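Local coordinates for Thiol:disulfide interchange protein DsbA (Neisseria meningitidis serogroup B, PDB 2ZNM) that probably acts as a periplasmic thiol:disulfide oxidoreductase of the DsbA type, exchanging disulfides through a redox-active cysteine pair on a thioredoxin fold, at residues 138-141 / 142-146; 148-151 / 152-155; 176-179 / 180-183. One frame throughout, in Å; residues are numbered along the deposited sequence.

Contact 1: 138-141 / 142-146; sequences KMQK and LTEQY
Thr143 and Met139, the latter modelled as selenomethionine, meet on the buried side of the last turns of helix 130-145, which packs on the thioredoxin-fold sheet of this DsbA-like protein. Two donors of Thr143 grip one acceptor: OG1 lies 2.9 Å from Met139 O and the backbone N of Thr143 lies 3.1 Å from the same oxygen, and they arrive from opposite faces of the carbonyl plane. With its hydroxyl beside its own N (chi1 -63°), Thr143 folds OG1 back along the helix to reach that carbonyl. The OG1 also bonds to the backbone N of Val63, so this buried hydroxyl is satisfied twice. Leu142, also buried, completes the tight side: its CG sits 3.2 Å from Lys138 O, while its side chain touches Arg58 and Glu60 of strand 55-61.

The outward side differs in burial and bonding: Lys141, Glu144 and Gln145 are exposed, and their side chains lie alongside neighbours without a comparable grip. Gln140 and Glu144 run in the same direction, amide and carboxylate planes stacked and only 16° apart, yet the nearest approach between the two side chains is Gln140 CG to Glu144 OE2 at 3.9 Å. Past the helix end, the Tyr146 ring has Gln145 CG over one face, off toward the rim. Lys141 likewise extends alongside Gln145, with Lys141 CE 3.3 Å from Gln145 OE1.

Contact 2: 148-151 / 152-155; sequences IDST and PTVI
Thr153 has chi1 of 59°, which sets OG1 between its backbone N and carbonyl carbon and aims the hydroxyl back at Ile148, five residues earlier. Ile148, with chi1 of -72°, turns CG2 anti to its own N and presents that methyl to the oxygen. The two groups meet where the loop after helix 130-145 enters strand 153-156 through a cis-proline, the cis-Pro element characteristic of the thioredoxin fold. Ile148 CG2 lies 3.3 Å from Thr153 OG1, and CG1 of the same isoleucine is farther, 3.8 Å from that oxygen. CG2 being the nearer branch, the approach is methyl to hydroxyl, a van der Waals contact, and the two side chains cross at a slant.

Ser150 lies near the methyl of Thr153, but the detail there is doubtful, because Thr153 CG2 is modelled too close to the backbone oxygen of Ser150. Behind this, Ile148 and Thr153 both pack on Phe29 of strand 24-30, and the backbone of Thr153 bonds to that of Phe29, fixing the start of the strand in the sheet.

The cis peptide between Thr151 and Pro152 brings their CA atoms to 2.9 Å and turns the chain sharply. Thr151 packs on Phe33 and on Cys34 of the predicted redox pair, placing the turn beside the probable active site, as in other thioredoxin-family proteins. A water bridges the bend: it donates to Pro152 O at 2.9 Å and makes a weak bond to Ser150 OG at 3.4 Å.

Contact 3: 176-179 / 180-183; sequences KELV and AKVR
Leu178 and Lys181 lie side by side on one flank of helix 167-185, pointing the same way, with Leu178 CD1 4.2 Å from Lys181 CD. The closeness is of aliphatic parts: the lysine runs extended through CD, and its last torsion (chi4 73°) bends the ammonium off the line of the chain. Both side chains also touch Tyr9 of strand 9-11 and Tyr160 of strand 160-162, so the pair continues onto the sheet of the thioredoxin fold.

On another flank, Val179 and Arg183 are one turn apart. Val179 packs on Ile24 and Val26, while the arginine, its CG anti to N, extends and then bends at chi3 (48°), which folds the guanidinium back toward the preceding turn. Val179 O lies over one face of that group, and Arg183 CB is 3.4 Å from the same oxygen. The side chains themselves come no nearer than Val179 CG1 to Arg183 NH1 at 4.4 Å. Val182 lies between these flanks, with CG2 3.4 Å from Leu178 O and its side chain against Ile24 and Tyr160.

The helical i to i+4 bonds set the spacing of these residues: Val182 N bonds to Leu178 O at 2.9 Å, and Arg183 N bonds to Val179 O at 3.0 Å.

The Leu178-Lys181 pair thus meets through aliphatic carbons, while Val179 and the Arg183 guanidinium approach only loosely; the strong partner of Arg183 NH1 is Asp54 OD1, outside both segments. Chemically, the helix is held to the sheet by Leu178, Val179 and Val182, with the side chains of Lys181 and Arg183 also against it, and the charge of Arg183 is answered by Asp54, before strand 55-61.

In the fold
From the N terminus the three contacts come in series, and none nests in or crosses another. All are local: contacts 1 and 3 join successive turns of one helix, and contact 2 closes the short bend leading into strand 153-156. Contact 1 lays helix 130-145 against strand 55-61 and helix 69-81, where Met139 touches Glu60 and Ala72. It meets contact 2 through a probable hydrogen bond from Ile148 N to Thr143 O at 2.9 Å, tying the helix end to the start of the loop that leads to the cis-proline. Contact 3, on helix 167-185, touches neither, its nearest atoms about 6 Å from contact 2. Strands 24-30 and 160-162 receive side chains from contacts 2 and 3.

Contact 1: 138-141 / 142-146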
ATOM      1  N   LYS A 138      -8.495   7.658  -6.203  1.00 50.88           N
ATOM      2  CA  LYS A 138      -8.867   7.405  -4.811  1.00 52.63           C
ATOM      3  C   LYS A 138      -7.642   7.442  -3.870  1.00 53.62           C
ATOM      4  O   LYS A 138      -7.725   7.978  -2.767  1.00 53.73           O
ATOM      5  CB  LYS A 138      -9.630   6.081  -4.687  1.00 52.17           C
ATOM      6  CG  LYS A 138     -10.139   5.789  -3.301  1.00 53.12           C
ATOM      7  CD  LYS A 138     -11.199   4.687  -3.333  1.00 55.01           C
ATOM      8  CE  LYS A 138     -11.524   4.180  -1.935  1.00 55.58           C
ATOM      9  NZ  LYS A 138     -12.887   3.552  -1.870  1.00 57.05           N
HETATM   10  N   MSE A 139      -6.516   6.889  -4.316  1.00 54.63           N
HETATM   11  CA  MSE A 139      -5.251   6.982  -3.579  1.00 57.46           C
HETATM   12  C   MSE A 139      -4.771   8.434  -3.386  1.00 55.26           C
HETATM   13  O   MSE A 139      -4.221   8.778  -2.344  1.00 55.01           O
HETATM   14  CB  MSE A 139      -4.160   6.143  -4.258  1.00 57.10           C
HETATM   15  CG  MSE A 139      -4.458   4.670  -4.297  1.00 59.07           C
HETATM   16 SE   MSE A 139      -3.144   3.654  -5.310  1.00 67.74          SE
HETATM   17  CE  MSE A 139      -4.307   2.214  -5.951  1.00 60.28           C
ATOM     18  N   GLN A 140      -4.984   9.283  -4.385  1.00 54.44           N
ATOM     19  CA  GLN A 140      -4.709  10.704  -4.216  1.00 53.78           C
ATOM     20  C   GLN A 140      -5.620  11.319  -3.143  1.00 53.26           C
ATOM     21  O   GLN A 140      -5.137  11.956  -2.206  1.00 53.02           O
ATOM     22  CB  GLN A 140      -4.828  11.449  -5.541  1.00 53.32           C
ATOM     23  CG  GLN A 140      -4.414  12.903  -5.443  1.00 54.69           C
ATOM     24  CD  GLN A 140      -4.396  13.608  -6.786  1.00 54.15           C
ATOM     25  OE1 GLN A 140      -5.424  13.758  -7.443  1.00 54.89           O
ATOM     26  NE2 GLN A 140      -3.231  14.059  -7.187  1.00 54.67           N
ATOM     27  N   LYS A 141      -6.926  11.094  -3.270  1.00 52.80           N
ATOM     28  CA  LYS A 141      -7.912  11.575  -2.301  1.00 52.73           C
ATOM     29  C   LYS A 141      -7.556  11.115  -0.886  1.00 52.48           C
ATOM     30  O   LYS A 141      -7.630  11.895   0.058  1.00 52.39           O
ATOM     31  CB  LYS A 141      -9.320  11.097  -2.690  1.00 52.43           C
ATOM     32  CG  LYS A 141     -10.448  11.594  -1.797  1.00 53.16           C
ATOM     33  CD  LYS A 141     -11.817  11.154  -2.326  1.00 53.05           C
ATOM     34  CE  LYS A 141     -12.960  11.783  -1.530  1.00 54.46           C
ATOM     35  NZ  LYS A 141     -14.216  11.931  -2.342  1.00 55.03           N
ATOM     36  N   LEU A 142      -7.164   9.851  -0.753  1.00 52.41           N
ATOM     37  CA  LEU A 142      -6.821   9.270   0.548  1.00 52.86           C
ATOM     38  C   LEU A 142      -5.606   9.961   1.169  1.00 52.76           C
ATOM     39  O   LEU A 142      -5.624  10.313   2.348  1.00 52.20           O
ATOM     40  CB  LEU A 142      -6.576   7.746   0.430  1.00 52.85           C
ATOM     41  CG  LEU A 142      -7.758   6.785   0.200  1.00 53.44           C
ATOM     42  CD1 LEU A 142      -7.301   5.332   0.173  1.00 53.86           C
ATOM     43  CD2 LEU A 142      -8.846   6.934   1.249  1.00 54.85           C
ATOM     44  N   THR A 143      -4.561  10.144   0.362  1.00 53.15           N
ATOM     45  CA  THR A 143      -3.321  10.819   0.779  1.00 53.73           C
ATOM     46  C   THR A 143      -3.598  12.243   1.280  1.00 53.83           C
ATOM     47  O   THR A 143      -3.093  12.650   2.334  1.00 53.82           O
ATOM     48  CB  THR A 143      -2.276  10.853  -0.375  1.00 53.60           C
ATOM     49  OG1 THR A 143      -1.903   9.520  -0.731  1.00 53.98           O
ATOM     50  CG2 THR A 143      -1.021  11.597   0.044  1.00 54.65           C
ATOM     51  N   GLU A 144      -4.418  12.976   0.530  1.00 54.04           N
ATOM     52  CA  GLU A 144      -4.771  14.359   0.855  1.00 54.80           C
ATOM     53  C   GLU A 144      -5.746  14.447   2.027  1.00 55.13           C
ATOM     54  O   GLU A 144      -5.511  15.191   2.985  1.00 55.13           O
ATOM     55  CB  GLU A 144      -5.344  15.068  -0.380  1.00 54.59           C
ATOM     56  CG  GLU A 144      -4.353  15.122  -1.572  1.00 55.21           C
ATOM     57  CD  GLU A 144      -4.863  15.934  -2.770  1.00 55.64           C
ATOM     58  OE1 GLU A 144      -6.096  16.140  -2.898  1.00 55.99           O
ATOM     59  OE2 GLU A 144      -4.017  16.360  -3.593  1.00 56.03           O
ATOM     60  N   GLN A 145      -6.824  13.666   1.958  1.00 55.48           N
ATOM     61  CA  GLN A 145      -7.903  13.756   2.935  1.00 56.09           C
ATOM     62  C   GLN A 145      -7.428  13.358   4.323  1.00 56.03           C
ATOM     63  O   GLN A 145      -7.897  13.903   5.322  1.00 55.99           O
ATOM     64  CB  GLN A 145      -9.093  12.897   2.507  1.00 56.14           C
ATOM     65  CG  GLN A 145     -10.326  13.048   3.373  1.00 58.01           C
ATOM     66  CD  GLN A 145     -11.606  12.672   2.643  1.00 60.85           C
ATOM     67  OE1 GLN A 145     -11.635  12.603   1.409  1.00 61.86           O
ATOM     68  NE2 GLN A 145     -12.680  12.440   3.404  1.00 61.43           N
ATOM     69  N   TYR A 146      -6.481  12.428   4.372  1.00 56.10           N
ATOM     70  CA  TYR A 146      -6.033  11.866   5.638  1.00 56.38           C
ATOM     71  C   TYR A 146      -4.585  12.217   5.979  1.00 56.55           C
ATOM     72  O   TYR A 146      -4.000  11.633   6.892  1.00 56.54           O
ATOM     73  CB  TYR A 146      -6.303  10.352   5.674  1.00 56.16           C
ATOM     74  CG  TYR A 146      -7.773  10.011   5.473  1.00 55.95           C
ATOM     75  CD1 TYR A 146      -8.694  10.164   6.512  1.00 55.08           C
ATOM     76  CD2 TYR A 146      -8.244   9.556   4.240  1.00 55.98           C
ATOM     77  CE1 TYR A 146     -10.041   9.863   6.330  1.00 54.94           C
ATOM     78  CE2 TYR A 146      -9.591   9.247   4.048  1.00 54.88           C
ATOM     79  CZ  TYR A 146     -10.483   9.401   5.100  1.00 55.36           C
ATOM     80  OH  TYR A 146     -11.820   9.104   4.919  1.00 55.07           O
TER

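Contact 2: 148-151 / 152-155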
ATOM      1  N   ILE A 148      -1.509  11.817   4.632  1.00 57.45           N
ATOM      2  CA  ILE A 148      -0.441  10.811   4.614  1.00 57.77           C
ATOM      3  C   ILE A 148       0.804  11.418   3.965  1.00 58.29           C
ATOM      4  O   ILE A 148       0.885  11.567   2.742  1.00 58.42           O
ATOM      5  CB  ILE A 148      -0.890   9.493   3.935  1.00 57.71           C
ATOM      6  CG1 ILE A 148      -1.881   8.743   4.831  1.00 58.40           C
ATOM      7  CG2 ILE A 148       0.285   8.583   3.676  1.00 57.18           C
ATOM      8  CD1 ILE A 148      -3.311   9.012   4.523  1.00 58.60           C
ATOM      9  N   ASP A 149       1.764  11.786   4.808  1.00 58.77           N
ATOM     10  CA  ASP A 149       2.937  12.538   4.374  1.00 59.04           C
ATOM     11  C   ASP A 149       4.238  11.775   4.610  1.00 59.05           C
ATOM     12  O   ASP A 149       5.323  12.359   4.631  1.00 59.14           O
ATOM     13  CB  ASP A 149       2.966  13.912   5.062  1.00 59.20           C
ATOM     14  CG  ASP A 149       3.031  13.817   6.584  1.00 60.16           C
ATOM     15  OD1 ASP A 149       2.814  12.710   7.146  1.00 60.40           O
ATOM     16  OD2 ASP A 149       3.297  14.867   7.220  1.00 59.81           O
ATOM     17  N   SER A 150       4.114  10.457   4.744  1.00 59.09           N
ATOM     18  CA  SER A 150       5.194   9.615   5.222  1.00 58.94           C
ATOM     19  C   SER A 150       4.939   8.175   4.782  1.00 58.57           C
ATOM     20  O   SER A 150       3.810   7.698   4.826  1.00 59.09           O
ATOM     21  CB  SER A 150       5.267   9.733   6.754  1.00 59.11           C
ATOM     22  OG  SER A 150       6.255   8.891   7.319  1.00 60.58           O
ATOM     23  N   THR A 151       5.982   7.488   4.329  1.00 57.99           N
ATOM     24  CA  THR A 151       5.869   6.088   3.927  1.00 57.47           C
ATOM     25  C   THR A 151       6.935   5.258   4.643  1.00 57.06           C
ATOM     26  O   THR A 151       8.077   5.688   4.745  1.00 57.27           O
ATOM     27  CB  THR A 151       5.975   5.895   2.390  1.00 57.15           C
ATOM     28  OG1 THR A 151       7.136   6.567   1.901  1.00 58.38           O
ATOM     29  CG2 THR A 151       4.747   6.445   1.669  1.00 57.24           C
ATOM     30  N   PRO A 152       6.553   4.094   5.188  1.00 56.77           N
ATOM     31  CA  PRO A 152       5.167   3.589   5.220  1.00 56.84           C
ATOM     32  C   PRO A 152       4.337   4.244   6.337  1.00 56.41           C
ATOM     33  O   PRO A 152       4.886   4.661   7.361  1.00 56.46           O
ATOM     34  CB  PRO A 152       5.353   2.096   5.504  1.00 56.55           C
ATOM     35  CG  PRO A 152       6.584   2.047   6.364  1.00 56.90           C
ATOM     36  CD  PRO A 152       7.489   3.171   5.855  1.00 56.97           C
ATOM     37  N   THR A 153       3.035   4.385   6.127  1.00 55.96           N
ATOM     38  CA  THR A 153       2.159   4.676   7.253  1.00 55.61           C
ATOM     39  C   THR A 153       1.100   3.592   7.351  1.00 54.33           C
ATOM     40  O   THR A 153       0.495   3.211   6.344  1.00 54.14           O
ATOM     41  CB  THR A 153       1.562   6.118   7.259  1.00 56.13           C
ATOM     42  OG1 THR A 153       0.813   6.353   6.066  1.00 58.61           O
ATOM     43  CG2 THR A 153       2.669   7.159   7.358  1.00 55.92           C
ATOM     44  N   VAL A 154       0.920   3.080   8.568  1.00 52.97           N
ATOM     45  CA  VAL A 154      -0.017   1.995   8.831  1.00 51.79           C
ATOM     46  C   VAL A 154      -1.223   2.490   9.635  1.00 51.48           C
ATOM     47  O   VAL A 154      -1.076   3.093  10.696  1.00 50.95           O
ATOM     48  CB  VAL A 154       0.669   0.783   9.540  1.00 51.87           C
ATOM     49  CG1 VAL A 154      -0.349  -0.295   9.895  1.00 50.78           C
ATOM     50  CG2 VAL A 154       1.776   0.195   8.661  1.00 50.81           C
ATOM     51  N   ILE A 155      -2.411   2.225   9.099  1.00 51.09           N
ATOM     52  CA  ILE A 155      -3.667   2.496   9.782  1.00 50.71           C
ATOM     53  C   ILE A 155      -4.456   1.196  10.047  1.00 50.39           C
ATOM     54  O   ILE A 155      -4.638   0.369   9.142  1.00 50.21           O
ATOM     55  CB  ILE A 155      -4.487   3.537   9.005  1.00 50.69           C
ATOM     56  CG1 ILE A 155      -3.607   4.776   8.783  1.00 51.73           C
ATOM     57  CG2 ILE A 155      -5.757   3.892   9.777  1.00 50.25           C
ATOM     58  CD1 ILE A 155      -4.046   5.712   7.696  1.00 52.99           C
TER
HETATM   59  O   HOH W   1       7.253   5.824   8.538  1.00 61.79           O

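Contact 3: 176-179 / 180-183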
ATOM      1  N   LYS A 176      -0.267  -5.447  16.104  1.00 49.76           N
ATOM      2  CA  LYS A 176      -0.997  -6.586  16.672  1.00 50.08           C
ATOM      3  C   LYS A 176      -1.874  -6.219  17.874  1.00 49.98           C
ATOM      4  O   LYS A 176      -3.013  -6.682  17.974  1.00 49.74           O
ATOM      5  CB  LYS A 176      -0.071  -7.763  16.981  1.00 50.15           C
ATOM      6  CG  LYS A 176       0.141  -8.672  15.766  1.00 51.18           C
ATOM      7  CD  LYS A 176       1.120  -9.793  16.051  1.00 53.35           C
ATOM      8  CE  LYS A 176       0.525 -10.826  17.014  1.00 54.63           C
ATOM      9  NZ  LYS A 176       1.490 -11.929  17.333  1.00 56.28           N
ATOM     10  N   GLU A 177      -1.340  -5.368  18.755  1.00 49.96           N
ATOM     11  CA  GLU A 177      -2.078  -4.833  19.904  1.00 50.18           C
ATOM     12  C   GLU A 177      -3.254  -3.948  19.481  1.00 49.91           C
ATOM     13  O   GLU A 177      -4.298  -3.952  20.124  1.00 49.98           O
ATOM     14  CB  GLU A 177      -1.144  -4.051  20.834  1.00 50.15           C
ATOM     15  CG  GLU A 177      -0.318  -4.916  21.794  1.00 50.50           C
ATOM     16  CD  GLU A 177       0.406  -4.100  22.871  1.00 50.98           C
ATOM     17  OE1 GLU A 177       0.994  -3.039  22.543  1.00 52.17           O
ATOM     18  OE2 GLU A 177       0.396  -4.525  24.051  1.00 51.73           O
ATOM     19  N   LEU A 178      -3.069  -3.198  18.396  1.00 49.83           N
ATOM     20  CA  LEU A 178      -4.109  -2.336  17.831  1.00 49.66           C
ATOM     21  C   LEU A 178      -5.257  -3.118  17.211  1.00 49.60           C
ATOM     22  O   LEU A 178      -6.408  -2.695  17.284  1.00 49.66           O
ATOM     23  CB  LEU A 178      -3.510  -1.376  16.798  1.00 49.30           C
ATOM     24  CG  LEU A 178      -3.372   0.134  17.064  1.00 49.61           C
ATOM     25  CD1 LEU A 178      -3.327   0.520  18.537  1.00 49.92           C
ATOM     26  CD2 LEU A 178      -2.159   0.705  16.320  1.00 49.71           C
ATOM     27  N   VAL A 179      -4.937  -4.245  16.585  1.00 49.85           N
ATOM     28  CA  VAL A 179      -5.955  -5.153  16.054  1.00 49.91           C
ATOM     29  C   VAL A 179      -6.777  -5.746  17.205  1.00 50.23           C
ATOM     30  O   VAL A 179      -7.997  -5.893  17.088  1.00 50.36           O
ATOM     31  CB  VAL A 179      -5.321  -6.270  15.179  1.00 49.88           C
ATOM     32  CG1 VAL A 179      -6.336  -7.339  14.823  1.00 49.30           C
ATOM     33  CG2 VAL A 179      -4.718  -5.671  13.908  1.00 49.46           C
ATOM     34  N   ALA A 180      -6.109  -6.061  18.318  1.00 50.44           N
ATOM     35  CA  ALA A 180      -6.787  -6.564  19.522  1.00 50.90           C
ATOM     36  C   ALA A 180      -7.614  -5.475  20.207  1.00 51.23           C
ATOM     37  O   ALA A 180      -8.640  -5.766  20.829  1.00 51.25           O
ATOM     38  CB  ALA A 180      -5.789  -7.169  20.492  1.00 50.60           C
ATOM     39  N   LYS A 181      -7.159  -4.228  20.089  1.00 51.79           N
ATOM     40  CA  LYS A 181      -7.890  -3.060  20.588  1.00 52.26           C
ATOM     41  C   LYS A 181      -9.189  -2.843  19.803  1.00 52.74           C
ATOM     42  O   LYS A 181     -10.257  -2.659  20.393  1.00 53.08           O
ATOM     43  CB  LYS A 181      -7.006  -1.803  20.525  1.00 52.24           C
ATOM     44  CG  LYS A 181      -7.623  -0.542  21.130  1.00 51.97           C
ATOM     45  CD  LYS A 181      -6.642   0.621  21.090  1.00 52.04           C
ATOM     46  CE  LYS A 181      -7.295   1.936  21.507  1.00 51.97           C
ATOM     47  NZ  LYS A 181      -7.563   2.015  22.972  1.00 51.55           N
ATOM     48  N   VAL A 182      -9.082  -2.875  18.476  1.00 53.07           N
ATOM     49  CA  VAL A 182     -10.220  -2.696  17.574  1.00 53.53           C
ATOM     50  C   VAL A 182     -11.262  -3.806  17.762  1.00 53.72           C
ATOM     51  O   VAL A 182     -12.456  -3.527  17.881  1.00 53.84           O
ATOM     52  CB  VAL A 182      -9.745  -2.571  16.072  1.00 53.63           C
ATOM     53  CG1 VAL A 182     -10.885  -2.787  15.090  1.00 53.59           C
ATOM     54  CG2 VAL A 182      -9.085  -1.217  15.818  1.00 53.46           C
ATOM     55  N   ARG A 183     -10.802  -5.053  17.809  1.00 54.19           N
ATOM     56  CA  ARG A 183     -11.678  -6.217  17.961  1.00 54.96           C
ATOM     57  C   ARG A 183     -12.555  -6.115  19.209  1.00 55.43           C
ATOM     58  O   ARG A 183     -13.776  -6.269  19.131  1.00 55.30           O
ATOM     59  CB  ARG A 183     -10.849  -7.504  17.991  1.00 54.82           C
ATOM     60  CG  ARG A 183     -11.626  -8.776  18.308  1.00 55.56           C
ATOM     61  CD  ARG A 183     -10.794 -10.011  17.985  1.00 56.77           C
ATOM     62  NE  ARG A 183      -9.437  -9.918  18.524  1.00 56.90           N
ATOM     63  CZ  ARG A 183      -8.338 -10.265  17.863  1.00 56.62           C
ATOM     64  NH1 ARG A 183      -8.422 -10.716  16.622  1.00 56.66           N
ATOM     65  NH2 ARG A 183      -7.151 -10.145  18.443  1.00 57.14           N
TER